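Local coordinates for assembly chaperone of ribosomal protein L4 (Acl4) (Chaetomium thermophilum, PDB 5TQB) that probably acts as a dedicated assembly chaperone that binds ribosomal protein L4 through an all-helical, TPR-like superhelical scaffold, at residues Thr29-Ile34 with Gly42-Leu47; Gln118-Ser123 with Glu135-Asp140; Leu260-Trp265 with Glu318-His323; Thr111-Gln116 with Ala139-Arg144; Ala172-Ala177 with Ala192-Ser197. One frame throughout, in Å; residues are numbered along the deposited sequence.

Interaction 1: Thr29-Ile34 with Gly42-Leu47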
# COMPACT_ATOMS: atom_id res chain seq x y z
N THR B 29 25.71 -11.62 -11.86
CA THR B 29 27.14 -11.85 -11.69
C THR B 29 27.40 -12.65 -10.41
O THR B 29 28.20 -13.58 -10.42
CB THR B 29 27.94 -10.53 -11.64
OG1 THR B 29 27.44 -9.69 -10.59
CG2 THR B 29 27.84 -9.79 -12.97
N ALA B 30 26.69 -12.30 -9.34
CA ALA B 30 26.81 -13.01 -8.07
C ALA B 30 26.62 -14.51 -8.27
O ALA B 30 27.50 -15.32 -7.94
CB ALA B 30 25.78 -12.49 -7.08
N TYR B 31 25.47 -14.88 -8.84
CA TYR B 31 25.11 -16.29 -9.01
C TYR B 31 26.10 -17.04 -9.89
O TYR B 31 26.37 -18.22 -9.66
CB TYR B 31 23.70 -16.43 -9.58
CG TYR B 31 23.30 -17.88 -9.78
CD1 TYR B 31 23.22 -18.43 -11.04
CD2 TYR B 31 23.04 -18.69 -8.69
CE1 TYR B 31 22.87 -19.76 -11.22
CE2 TYR B 31 22.70 -20.02 -8.85
CZ TYR B 31 22.61 -20.54 -10.12
OH TYR B 31 22.27 -21.87 -10.28
N GLU B 32 26.64 -16.36 -10.90
CA GLU B 32 27.64 -16.96 -11.77
C GLU B 32 28.85 -17.45 -10.97
O GLU B 32 29.47 -18.44 -11.34
CB GLU B 32 28.10 -15.98 -12.85
CG GLU B 32 27.04 -15.68 -13.90
CD GLU B 32 27.49 -14.65 -14.91
OE1 GLU B 32 28.70 -14.62 -15.23
OE2 GLU B 32 26.64 -13.87 -15.40
N HIS B 33 29.17 -16.75 -9.89
CA HIS B 33 30.30 -17.13 -9.04
C HIS B 33 29.87 -18.05 -7.91
O HIS B 33 30.65 -18.32 -6.99
CB HIS B 33 30.99 -15.89 -8.48
CG HIS B 33 31.64 -15.02 -9.52
ND1 HIS B 33 32.88 -15.30 -10.05
CD2 HIS B 33 31.21 -13.89 -10.12
CE1 HIS B 33 33.19 -14.37 -10.94
NE2 HIS B 33 32.20 -13.51 -11.00
N ILE B 34 28.64 -18.54 -7.97
CA ILE B 34 28.09 -19.42 -6.95
C ILE B 34 27.69 -20.75 -7.59
O ILE B 34 28.13 -21.81 -7.15
CB ILE B 34 26.86 -18.77 -6.27
CG1 ILE B 34 27.27 -17.50 -5.53
CG2 ILE B 34 26.20 -19.74 -5.29
CD1 ILE B 34 26.12 -16.64 -5.11
N GLY B 42 20.50 -21.23 -3.21
CA GLY B 42 19.10 -21.01 -2.91
C GLY B 42 18.76 -19.55 -2.69
O GLY B 42 17.78 -19.04 -3.25
N ALA B 43 19.56 -18.88 -1.88
CA ALA B 43 19.35 -17.47 -1.59
C ALA B 43 19.55 -16.63 -2.85
O ALA B 43 18.83 -15.67 -3.09
CB ALA B 43 20.29 -17.01 -0.49
N ALA B 44 20.54 -17.02 -3.66
CA ALA B 44 20.84 -16.29 -4.89
C ALA B 44 19.71 -16.41 -5.91
O ALA B 44 19.32 -15.42 -6.54
CB ALA B 44 22.14 -16.79 -5.48
N LEU B 45 19.21 -17.62 -6.08
CA LEU B 45 18.11 -17.85 -7.01
C LEU B 45 16.83 -17.19 -6.50
O LEU B 45 16.04 -16.66 -7.28
CB LEU B 45 17.91 -19.35 -7.22
CG LEU B 45 19.07 -20.03 -7.95
CD1 LEU B 45 19.05 -21.54 -7.73
CD2 LEU B 45 19.03 -19.69 -9.43
N THR B 46 16.64 -17.22 -5.19
CA THR B 46 15.49 -16.54 -4.58
C THR B 46 15.53 -15.06 -4.92
O THR B 46 14.52 -14.49 -5.34
CB THR B 46 15.50 -16.72 -3.05
OG1 THR B 46 15.27 -18.09 -2.74
CG2 THR B 46 14.42 -15.88 -2.39
N LEU B 47 16.70 -14.45 -4.75
CA LEU B 47 16.87 -13.02 -4.99
C LEU B 47 16.61 -12.69 -6.45
O LEU B 47 15.92 -11.72 -6.77
CB LEU B 47 18.28 -12.58 -4.60
CG LEU B 47 18.63 -11.12 -4.87
CD1 LEU B 47 17.69 -10.20 -4.12
CD2 LEU B 47 20.07 -10.84 -4.48
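Tyr31, Ile34, Ala44 and Leu45 form an apolar helix-to-helix contact without a hydrogen bond across it, joining the C-terminal end of helix 20-32 to the first turns of helix 41-54. The backbones come nearest at Tyr31 and Ala44, whose CA atoms are 5.9 Å apart, and the small methyl of Ala44 permits that closeness. Tyr31 has the largest share of the contact. With CG anti to the backbone N (chi1 180°), its ring reaches across to the second helix, where Leu45 CD2 lies over one face, 4.0 Å from the ring centroid and displaced toward the rim. This is a CH-pi contact. At the ring's edge, near its plane, Tyr31 CD2 meets Ala44 CB at 3.8 Å. The same methyl is touched from a second direction by Ile34, whose CD1 stands 4.0 Å from Ala44 CB, just past the point where His33 leaves helical geometry. Beyond the pair, Leu45 also packs on Tyr64, Ala67 and Val71 of helix 58-71, while Ala30 and Ile34 touch helix 4-16. A small alanine facing larger apolar side chains between successive helices is consistent with the helix packing of TPR repeats, and residues 42-47 lie within the predicted one.

Interaction 2: Gln118-Ser123 with Glu135-Asp140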
# COMPACT_ATOMS: atom_id res chain seq x y z
N GLN B 118 8.15 -23.36 15.15
CA GLN B 118 8.39 -24.29 16.24
C GLN B 118 9.84 -24.24 16.73
O GLN B 118 10.11 -24.42 17.91
CB GLN B 118 8.04 -25.72 15.82
CG GLN B 118 8.24 -26.78 16.90
CD GLN B 118 7.34 -26.57 18.11
OE1 GLN B 118 6.13 -26.34 17.98
NE2 GLN B 118 7.92 -26.65 19.30
N SER B 119 10.76 -23.98 15.80
CA SER B 119 12.18 -23.88 16.14
C SER B 119 12.47 -22.60 16.93
O SER B 119 13.25 -22.61 17.88
CB SER B 119 13.03 -23.92 14.88
OG SER B 119 14.38 -23.58 15.16
N LEU B 120 11.83 -21.50 16.54
CA LEU B 120 12.01 -20.24 17.25
C LEU B 120 11.47 -20.33 18.68
O LEU B 120 12.02 -19.72 19.60
CB LEU B 120 11.31 -19.10 16.51
CG LEU B 120 11.97 -18.63 15.21
CD1 LEU B 120 11.04 -17.73 14.42
CD2 LEU B 120 13.28 -17.92 15.51
N MSE B 121 10.40 -21.10 18.86
CA MSE B 121 9.80 -21.29 20.17
C MSE B 121 10.67 -22.13 21.10
O MSE B 121 10.70 -21.90 22.31
CB MSE B 121 8.42 -21.93 20.04
CG MSE B 121 7.31 -20.95 19.70
SE MSE B 121 5.53 -21.74 19.89
CE MSE B 121 5.67 -23.12 18.52
N ASP B 122 11.37 -23.11 20.53
CA ASP B 122 12.31 -23.92 21.31
C ASP B 122 13.51 -23.06 21.68
O ASP B 122 14.06 -23.19 22.77
CB ASP B 122 12.75 -25.14 20.51
CG ASP B 122 11.61 -26.10 20.21
OD1 ASP B 122 10.62 -26.11 20.98
OD2 ASP B 122 11.70 -26.84 19.21
N SER B 123 13.91 -22.19 20.77
CA SER B 123 15.01 -21.27 21.00
C SER B 123 14.64 -20.20 22.02
O SER B 123 15.50 -19.51 22.55
CB SER B 123 15.41 -20.59 19.68
OG SER B 123 16.44 -19.65 19.89
N GLU B 135 10.29 -13.29 19.82
CA GLU B 135 8.84 -13.11 19.79
C GLU B 135 8.42 -12.32 18.56
O GLU B 135 7.37 -12.58 17.97
CB GLU B 135 8.35 -12.40 21.05
CG GLU B 135 8.41 -13.25 22.31
CD GLU B 135 7.92 -12.50 23.54
OE1 GLU B 135 7.36 -11.39 23.38
OE2 GLU B 135 8.10 -13.02 24.66
N ALA B 136 9.24 -11.35 18.19
CA ALA B 136 8.99 -10.55 16.99
C ALA B 136 9.13 -11.42 15.75
O ALA B 136 8.32 -11.35 14.82
CB ALA B 136 9.96 -9.38 16.92
N ALA B 137 10.17 -12.25 15.74
CA ALA B 137 10.43 -13.15 14.63
C ALA B 137 9.32 -14.19 14.52
O ALA B 137 8.87 -14.51 13.42
CB ALA B 137 11.78 -13.84 14.81
N ILE B 138 8.88 -14.70 15.67
CA ILE B 138 7.77 -15.64 15.73
C ILE B 138 6.50 -15.00 15.18
O ILE B 138 5.76 -15.63 14.42
CB ILE B 138 7.51 -16.12 17.18
CG1 ILE B 138 8.65 -17.03 17.64
CG2 ILE B 138 6.20 -16.90 17.29
CD1 ILE B 138 8.68 -17.27 19.14
N ALA B 139 6.25 -13.76 15.58
CA ALA B 139 5.07 -13.03 15.13
C ALA B 139 5.08 -12.89 13.61
O ALA B 139 4.08 -13.19 12.94
CB ALA B 139 5.02 -11.66 15.79
N ASP B 140 6.21 -12.44 13.07
CA ASP B 140 6.38 -12.29 11.63
C ASP B 140 6.09 -13.60 10.92
O ASP B 140 5.36 -13.63 9.92
CB ASP B 140 7.81 -11.86 11.30
CG ASP B 140 8.04 -10.37 11.50
OD1 ASP B 140 7.17 -9.58 11.07
OD2 ASP B 140 9.08 -10.00 12.08
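Leu120 and Ile138 make the tight centre of this contact, where helix 100-125 and helix 131-156 run side by side in nearly opposite directions. Their local axes approach to 9.6 Å at an angle of 165°, and the CA atoms of these two residues are 6.4 Å apart. The closest touch involves the stem of the leucine and not its tip: Leu120 CB lies 3.6 Å from Ile138 CG1. Beyond that stem, the CD1 branch of Leu120 reaches over the backbone of the partner helix, 3.9 Å from the carbonyl carbon C of Ala137, and also meets that residue's methyl, with Leu120 CD1 and Ala137 CB 4.0 Å apart. Ile138 leaves its helix to one side of the partner, but with CG1 beside its own backbone N (chi1 -70°) the ethyl arm is carried across to Leu120.

Away from this centre the fit is looser. Met121, a selenomethionine, runs at about a right angle to Ile138 and touches it chiefly through Met121 CG, 4.0 Å from Ile138 CD1. Its chain bends at chi3. The side chains of Gln118 and Glu135 set out away from the partner helix, and both residues are exposed. On that outer side of helix 100-125, Gln118 NE2 makes a weak hydrogen bond to Asp122 OD1, one turn further on. A narrow strip of aliphatic side chains between polar outer surfaces is characteristic of an amphipathic antiparallel helical hairpin, here made of two long helices whose connecting turn lies between residues 125 and 131.

Interaction 3: Leu260-Trp265 with Glu318-His323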
# COMPACT_ATOMS: atom_id res chain seq x y z
N LEU B 260 -3.14 6.57 -9.62
CA LEU B 260 -3.17 5.98 -10.96
C LEU B 260 -3.76 4.56 -10.93
O LEU B 260 -3.59 3.78 -11.87
CB LEU B 260 -1.77 5.98 -11.57
CG LEU B 260 -1.22 7.38 -11.85
CD1 LEU B 260 0.26 7.34 -12.24
CD2 LEU B 260 -2.03 8.09 -12.93
N SER B 261 -4.47 4.25 -9.85
CA SER B 261 -5.10 2.95 -9.69
C SER B 261 -6.52 2.95 -10.24
O SER B 261 -7.45 3.41 -9.58
CB SER B 261 -5.12 2.55 -8.21
OG SER B 261 -5.73 1.29 -8.05
N VAL B 262 -6.67 2.43 -11.45
CA VAL B 262 -7.95 2.42 -12.13
C VAL B 262 -9.01 1.73 -11.28
O VAL B 262 -10.11 2.26 -11.09
CB VAL B 262 -7.86 1.68 -13.48
CG1 VAL B 262 -9.24 1.59 -14.16
CG2 VAL B 262 -6.87 2.38 -14.39
N GLU B 263 -8.66 0.56 -10.77
CA GLU B 263 -9.61 -0.28 -10.06
C GLU B 263 -10.08 0.37 -8.76
O GLU B 263 -11.21 0.12 -8.32
CB GLU B 263 -8.99 -1.65 -9.78
CG GLU B 263 -9.97 -2.68 -9.26
CD GLU B 263 -9.55 -4.11 -9.56
OE1 GLU B 263 -10.09 -5.04 -8.92
OE2 GLU B 263 -8.70 -4.32 -10.46
N VAL B 264 -9.24 1.21 -8.17
CA VAL B 264 -9.63 1.89 -6.94
C VAL B 264 -10.54 3.08 -7.21
O VAL B 264 -11.44 3.37 -6.42
CB VAL B 264 -8.40 2.30 -6.11
CG1 VAL B 264 -8.81 3.16 -4.91
CG2 VAL B 264 -7.67 1.06 -5.63
N TRP B 265 -10.33 3.78 -8.32
CA TRP B 265 -11.23 4.86 -8.70
C TRP B 265 -12.62 4.28 -8.94
O TRP B 265 -13.63 4.85 -8.54
CB TRP B 265 -10.74 5.61 -9.94
CG TRP B 265 -9.66 6.63 -9.66
CD1 TRP B 265 -8.36 6.57 -10.06
CD2 TRP B 265 -9.80 7.85 -8.92
NE1 TRP B 265 -7.68 7.68 -9.62
CE2 TRP B 265 -8.54 8.48 -8.92
CE3 TRP B 265 -10.87 8.47 -8.27
CZ2 TRP B 265 -8.32 9.70 -8.28
CZ3 TRP B 265 -10.64 9.68 -7.63
CH2 TRP B 265 -9.38 10.29 -7.65
N GLU B 318 -11.80 -4.23 -20.02
CA GLU B 318 -12.89 -3.68 -20.82
C GLU B 318 -14.23 -3.66 -20.08
O GLU B 318 -14.96 -2.68 -20.15
CB GLU B 318 -13.04 -4.44 -22.14
CG GLU B 318 -11.86 -4.24 -23.09
CD GLU B 318 -12.03 -4.96 -24.42
OE1 GLU B 318 -12.92 -5.83 -24.52
OE2 GLU B 318 -11.26 -4.67 -25.36
N ARG B 319 -14.56 -4.74 -19.38
CA ARG B 319 -15.85 -4.82 -18.69
C ARG B 319 -15.99 -3.78 -17.58
O ARG B 319 -17.08 -3.24 -17.36
CB ARG B 319 -16.07 -6.23 -18.13
CG ARG B 319 -16.21 -7.28 -19.21
CD ARG B 319 -16.96 -8.50 -18.71
NE ARG B 319 -16.13 -9.36 -17.87
CZ ARG B 319 -16.58 -10.40 -17.19
NH1 ARG B 319 -17.87 -10.72 -17.23
NH2 ARG B 319 -15.75 -11.14 -16.46
N LEU B 320 -14.89 -3.48 -16.89
CA LEU B 320 -14.91 -2.46 -15.85
C LEU B 320 -15.07 -1.08 -16.47
O LEU B 320 -15.75 -0.21 -15.92
CB LEU B 320 -13.63 -2.53 -15.02
CG LEU B 320 -13.50 -1.56 -13.85
CD1 LEU B 320 -12.70 -2.19 -12.73
CD2 LEU B 320 -12.84 -0.25 -14.27
N GLY B 321 -14.44 -0.89 -17.63
CA GLY B 321 -14.52 0.37 -18.34
C GLY B 321 -15.93 0.66 -18.83
O GLY B 321 -16.39 1.80 -18.77
N GLU B 322 -16.61 -0.36 -19.32
CA GLU B 322 -17.97 -0.17 -19.83
C GLU B 322 -18.96 0.04 -18.69
O GLU B 322 -19.93 0.77 -18.84
CB GLU B 322 -18.39 -1.34 -20.71
CG GLU B 322 -17.51 -1.54 -21.94
CD GLU B 322 -17.34 -0.27 -22.77
OE1 GLU B 322 -18.31 0.50 -22.91
OE2 GLU B 322 -16.22 -0.05 -23.29
N HIS B 323 -18.72 -0.59 -17.55
CA HIS B 323 -19.63 -0.45 -16.42
C HIS B 323 -19.56 0.95 -15.83
O HIS B 323 -20.57 1.52 -15.43
CB HIS B 323 -19.32 -1.47 -15.33
CG HIS B 323 -20.38 -1.55 -14.28
ND1 HIS B 323 -20.09 -1.78 -12.95
CD2 HIS B 323 -21.73 -1.44 -14.36
CE1 HIS B 323 -21.22 -1.81 -12.26
NE2 HIS B 323 -22.23 -1.60 -13.09
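Leu320 bridges to Val262 and Glu263, joining the first turn of helix 262-281 to the start of helix 318-333. The contact is small, about 101 Å² in all, and the backbones stay well apart: the CA atoms of Glu263 and Leu320 are 8.1 Å from each other, so side chains span the gap.

The apolar part is a methyl-to-methyl touch with Val262 and a looser approach to the stem of Glu263. Leu320 projects toward the other helix with CG anti to its backbone N (chi1 -178°), and its two branches divide the work. Leu320 CD2 lies 4.0 Å from Val262 CG1, while Leu320 CD1 stands 4.4 Å from the methylene carbon Glu263 CG. Val262 also packs on Cys306 and Phe310 of helix 291-313 and, like Glu263, on Tyr315.

Polar interactions lie around this patch and not across it. Ser261 occupies the N-cap position of helix 262-281, and its OG hydrogen-bonds to an aromatic side chain of another protein chain. Arg319 NH2 bonds to the backbone of another chain, on which Glu263 and Leu320 also pack.

With no hydrogen bond or salt bridge passing between the two segments, their direct attachment is van der Waals packing of buried side chains, and the polar groups of Ser261 and Arg319 beside it are both bonded to another protein chain.

Interaction 4: Thr111-Gln116 with Ala139-Arg144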
# COMPACT_ATOMS: atom_id res chain seq x y z
N THR B 111 4.45 -25.80 5.56
CA THR B 111 5.22 -26.80 6.30
C THR B 111 6.55 -26.22 6.78
O THR B 111 6.92 -26.40 7.94
CB THR B 111 5.50 -28.05 5.44
OG1 THR B 111 4.27 -28.66 5.05
CG2 THR B 111 6.32 -29.08 6.21
N VAL B 112 7.26 -25.54 5.89
CA VAL B 112 8.53 -24.92 6.23
C VAL B 112 8.33 -23.87 7.31
O VAL B 112 9.08 -23.82 8.28
CB VAL B 112 9.19 -24.28 5.00
CG1 VAL B 112 10.48 -23.55 5.38
CG2 VAL B 112 9.49 -25.35 3.95
N LEU B 113 7.33 -23.02 7.13
CA LEU B 113 7.02 -21.97 8.09
C LEU B 113 6.70 -22.53 9.48
O LEU B 113 7.20 -22.03 10.48
CB LEU B 113 5.86 -21.11 7.60
CG LEU B 113 6.16 -20.13 6.47
CD1 LEU B 113 4.87 -19.59 5.86
CD2 LEU B 113 7.05 -19.00 6.95
N ARG B 114 5.86 -23.56 9.54
CA ARG B 114 5.47 -24.14 10.82
C ARG B 114 6.66 -24.70 11.59
O ARG B 114 6.71 -24.60 12.82
CB ARG B 114 4.41 -25.22 10.62
CG ARG B 114 3.01 -24.77 10.96
CD ARG B 114 2.03 -25.92 10.88
NE ARG B 114 1.80 -26.35 9.51
CZ ARG B 114 0.72 -26.06 8.79
NH1 ARG B 114 -0.26 -25.33 9.31
NH2 ARG B 114 0.62 -26.51 7.55
N ALA B 115 7.60 -25.30 10.87
CA ALA B 115 8.81 -25.84 11.48
C ALA B 115 9.70 -24.72 12.03
O ALA B 115 10.26 -24.84 13.12
CB ALA B 115 9.58 -26.68 10.48
N GLN B 116 9.83 -23.64 11.27
CA GLN B 116 10.61 -22.49 11.69
C GLN B 116 10.01 -21.84 12.93
O GLN B 116 10.72 -21.48 13.87
CB GLN B 116 10.70 -21.47 10.56
CG GLN B 116 11.55 -21.92 9.39
CD GLN B 116 11.54 -20.92 8.26
OE1 GLN B 116 10.64 -20.09 8.15
NE2 GLN B 116 12.55 -20.99 7.40
N ALA B 139 6.25 -13.76 15.58
CA ALA B 139 5.07 -13.03 15.13
C ALA B 139 5.08 -12.89 13.61
O ALA B 139 4.08 -13.19 12.94
CB ALA B 139 5.02 -11.66 15.79
N ASP B 140 6.21 -12.44 13.07
CA ASP B 140 6.38 -12.29 11.63
C ASP B 140 6.09 -13.60 10.92
O ASP B 140 5.36 -13.63 9.92
CB ASP B 140 7.81 -11.86 11.30
CG ASP B 140 8.04 -10.37 11.50
OD1 ASP B 140 7.17 -9.58 11.07
OD2 ASP B 140 9.08 -10.00 12.08
N LYS B 141 6.66 -14.68 11.43
CA LYS B 141 6.50 -15.99 10.82
C LYS B 141 5.06 -16.49 10.87
O LYS B 141 4.56 -17.06 9.90
CB LYS B 141 7.42 -17.01 11.49
CG LYS B 141 8.57 -17.48 10.61
CD LYS B 141 9.55 -16.36 10.33
CE LYS B 141 10.78 -16.87 9.60
NZ LYS B 141 10.45 -17.42 8.26
N ARG B 142 4.39 -16.29 12.01
CA ARG B 142 3.01 -16.72 12.17
C ARG B 142 2.08 -15.94 11.24
O ARG B 142 1.08 -16.48 10.75
CB ARG B 142 2.55 -16.53 13.62
CG ARG B 142 3.02 -17.63 14.56
CD ARG B 142 2.64 -17.35 16.00
NE ARG B 142 2.99 -18.46 16.88
CZ ARG B 142 3.10 -18.37 18.20
NH1 ARG B 142 2.91 -17.21 18.82
NH2 ARG B 142 3.42 -19.44 18.91
N ARG B 143 2.41 -14.68 10.99
CA ARG B 143 1.62 -13.85 10.09
C ARG B 143 1.77 -14.31 8.65
O ARG B 143 0.79 -14.35 7.91
CB ARG B 143 1.99 -12.38 10.24
CG ARG B 143 1.51 -11.79 11.55
CD ARG B 143 2.17 -10.47 11.85
NE ARG B 143 1.79 -9.98 13.17
CZ ARG B 143 2.33 -8.91 13.75
NH1 ARG B 143 3.28 -8.23 13.13
NH2 ARG B 143 1.92 -8.54 14.95
N ARG B 144 2.99 -14.66 8.25
CA ARG B 144 3.23 -15.18 6.91
C ARG B 144 2.48 -16.50 6.73
O ARG B 144 1.95 -16.78 5.65
CB ARG B 144 4.73 -15.40 6.65
CG ARG B 144 5.59 -14.14 6.64
CD ARG B 144 5.20 -13.15 5.54
NE ARG B 144 4.17 -12.21 5.98
CZ ARG B 144 4.37 -11.21 6.84
NH1 ARG B 144 5.57 -11.02 7.39
NH2 ARG B 144 3.37 -10.41 7.17
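The carboxamide of Gln116 meets Lys141 across the hairpin of helices 100-125 and 131-156: Lys141 NZ hydrogen-bonds to Gln116 OE1 at 2.7 Å. The donor does not approach in the plane of the amide. It stands 39° out of it, above one face, with a C=O...N angle of 136°. The other flat group here, the guanidinium of Arg144, swings away from the partner helix to form a salt bridge with Glu147 through NH2, while Arg144 NH1 hydrogen-bonds to a bound di(hydroxyethyl)ether, probably from the crystallisation liquor.

Two side-chain shapes make this hydrogen bond possible. Gln116 is extended beyond CG and so sends its carbonyl across the gap, whereas Lys141 is bent at chi2 and again at chi4, bringing the ammonium back to the glutamine. Lys141 NZ also forms a salt bridge with Glu79, so an amide oxygen and a carboxylate hold the same nitrogen. The bent lysine lies obliquely against Leu113, whose CD2 is 4.0 Å from Lys141 NZ. The other leucine branch goes to the partner backbone, with Leu113 CD1 4.0 Å from Arg144 C.

Locally the helix axes pass 9.5 Å apart and run almost antiparallel, at 156°. Around them, Leu113 also rests on Pro85 in a loop, Arg114 NH1 makes a salt bridge to Glu176 of helix 166-180, and Arg143 and Arg144 pack on Trp184, just ahead of helix 185-197. Glu79 and Pro85 thus tie the hairpin to the preceding part of the chain, Glu176 and Trp184 to the helices that follow.

Interaction 5: Ala172-Ala177 with Ala192-Ser197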
# COMPACT_ATOMS: atom_id res chain seq x y z
N ALA B 172 -11.41 -25.04 8.22
CA ALA B 172 -10.26 -25.52 9.00
C ALA B 172 -9.11 -24.53 8.90
O ALA B 172 -8.36 -24.32 9.85
CB ALA B 172 -9.83 -26.89 8.50
N LEU B 173 -8.99 -23.90 7.73
CA LEU B 173 -7.92 -22.94 7.50
C LEU B 173 -8.12 -21.67 8.34
O LEU B 173 -7.17 -21.19 8.95
CB LEU B 173 -7.83 -22.60 6.01
CG LEU B 173 -7.25 -23.73 5.16
CD1 LEU B 173 -7.66 -23.59 3.70
CD2 LEU B 173 -5.74 -23.76 5.29
N ILE B 174 -9.34 -21.16 8.38
CA ILE B 174 -9.59 -19.90 9.08
C ILE B 174 -9.61 -20.07 10.61
O ILE B 174 -9.36 -19.12 11.34
CB ILE B 174 -10.90 -19.20 8.61
CG1 ILE B 174 -12.12 -20.08 8.87
CG2 ILE B 174 -10.79 -18.82 7.14
CD1 ILE B 174 -13.45 -19.38 8.63
N THR B 175 -9.90 -21.28 11.08
CA THR B 175 -9.82 -21.56 12.52
C THR B 175 -8.36 -21.53 12.97
O THR B 175 -8.03 -20.92 13.99
CB THR B 175 -10.47 -22.91 12.91
OG1 THR B 175 -10.02 -23.95 12.04
CG2 THR B 175 -11.99 -22.81 12.86
N GLU B 176 -7.48 -22.19 12.21
CA GLU B 176 -6.06 -22.17 12.51
C GLU B 176 -5.46 -20.77 12.37
O GLU B 176 -4.63 -20.36 13.18
CB GLU B 176 -5.30 -23.16 11.61
CG GLU B 176 -3.78 -23.11 11.80
CD GLU B 176 -3.03 -24.11 10.93
OE1 GLU B 176 -3.68 -25.03 10.38
OE2 GLU B 176 -1.79 -23.98 10.80
N ALA B 177 -5.89 -20.03 11.35
CA ALA B 177 -5.34 -18.70 11.09
C ALA B 177 -5.71 -17.69 12.18
O ALA B 177 -4.90 -16.86 12.57
CB ALA B 177 -5.79 -18.20 9.74
N ALA B 192 -14.33 -13.18 7.01
CA ALA B 192 -15.50 -12.52 6.43
C ALA B 192 -15.79 -13.05 5.03
O ALA B 192 -16.95 -13.28 4.68
CB ALA B 192 -15.28 -11.02 6.39
N ASN B 193 -14.73 -13.23 4.25
CA ASN B 193 -14.84 -13.75 2.89
C ASN B 193 -15.63 -15.04 2.89
O ASN B 193 -16.59 -15.19 2.14
CB ASN B 193 -13.45 -13.99 2.31
CG ASN B 193 -13.37 -13.66 0.83
OD1 ASN B 193 -14.35 -13.76 0.10
ND2 ASN B 193 -12.18 -13.26 0.38
N VAL B 194 -15.23 -15.97 3.76
CA VAL B 194 -15.92 -17.25 3.91
C VAL B 194 -17.37 -17.06 4.33
O VAL B 194 -18.28 -17.60 3.70
CB VAL B 194 -15.20 -18.14 4.96
CG1 VAL B 194 -15.99 -19.43 5.22
CG2 VAL B 194 -13.79 -18.48 4.50
N ARG B 195 -17.59 -16.28 5.39
CA ARG B 195 -18.92 -16.03 5.92
C ARG B 195 -19.91 -15.54 4.86
O ARG B 195 -21.04 -16.03 4.78
CB ARG B 195 -18.83 -15.02 7.07
CG ARG B 195 -18.13 -15.55 8.31
CD ARG B 195 -19.03 -16.50 9.09
NE ARG B 195 -18.36 -17.03 10.28
CZ ARG B 195 -17.58 -18.11 10.29
NH1 ARG B 195 -17.34 -18.78 9.17
NH2 ARG B 195 -17.02 -18.51 11.42
N ILE B 196 -19.48 -14.58 4.04
CA ILE B 196 -20.30 -14.04 2.96
C ILE B 196 -20.82 -15.16 2.07
O ILE B 196 -22.01 -15.24 1.78
CB ILE B 196 -19.51 -13.04 2.09
CG1 ILE B 196 -19.17 -11.78 2.89
CG2 ILE B 196 -20.30 -12.63 0.85
CD1 ILE B 196 -18.08 -10.90 2.25
N SER B 197 -19.91 -16.03 1.64
CA SER B 197 -20.28 -17.16 0.80
C SER B 197 -21.05 -18.23 1.57
O SER B 197 -21.55 -19.18 0.97
CB SER B 197 -19.04 -17.75 0.14
OG SER B 197 -18.66 -16.98 -0.98
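Segments 172-177 and 192-197 of helices 166-180 and 185-197 are well separated, their nearest CA atoms, those of Ile174 and Val194, lying 8.6 Å apart, so the side chains must cover the distance. Ile174 does most of this. Its CG1 sits between the backbone N and the carbonyl carbon (chi1 61°), which sends the two branches to different partners. Ile174 CG2 meets Val194 CG2 tip to tip at 4.0 Å, in an apolar touch of two methyls. The other branch ends with Ile174 CD1 4.0 Å from Arg195 NH1, against the guanidinium. Arg195 does not start out facing Ile174 but is bent at chi2 (-75°), and that turn brings its head group back beside the isoleucine.

The polar partners of this arginine lie outside both segments: Arg195 NH1 hydrogen-bonds to Gln198 and forms a salt bridge with Glu171, on the same helix as Ile174. On another side of helix 185-197, Asn193 and Ser197 hydrogen-bond to basic side chains of another protein chain. The chemistry therefore implies a mixed attachment, with a buried methyl contact at its centre and, beside it, a charged link between the two helices through Arg195 and Glu171.

Overall arrangement
Along the chain the contacts come in the order 1, 4 and 2 on overlapping helices, 5, then 3. Interactions 2 and 4 are two levels of one hairpin: both use helices 100-125 and 131-156, share Ala139 and Asp140, and have centres about 8 Å apart. Interaction 5, with its centre about 19 Å from that of interaction 4, follows on the next two helices, joined to it by the Arg114-Glu176 salt bridge. Interactions 1 and 3 stand apart near the N- and C-terminal ends, centres about 39 Å from each other. Such serial packing is consistent with a TPR-like solenoid. Residues of interactions 3, 4 and 5 lie against another protein chain, in 3 and 4 including residues of the contact itself.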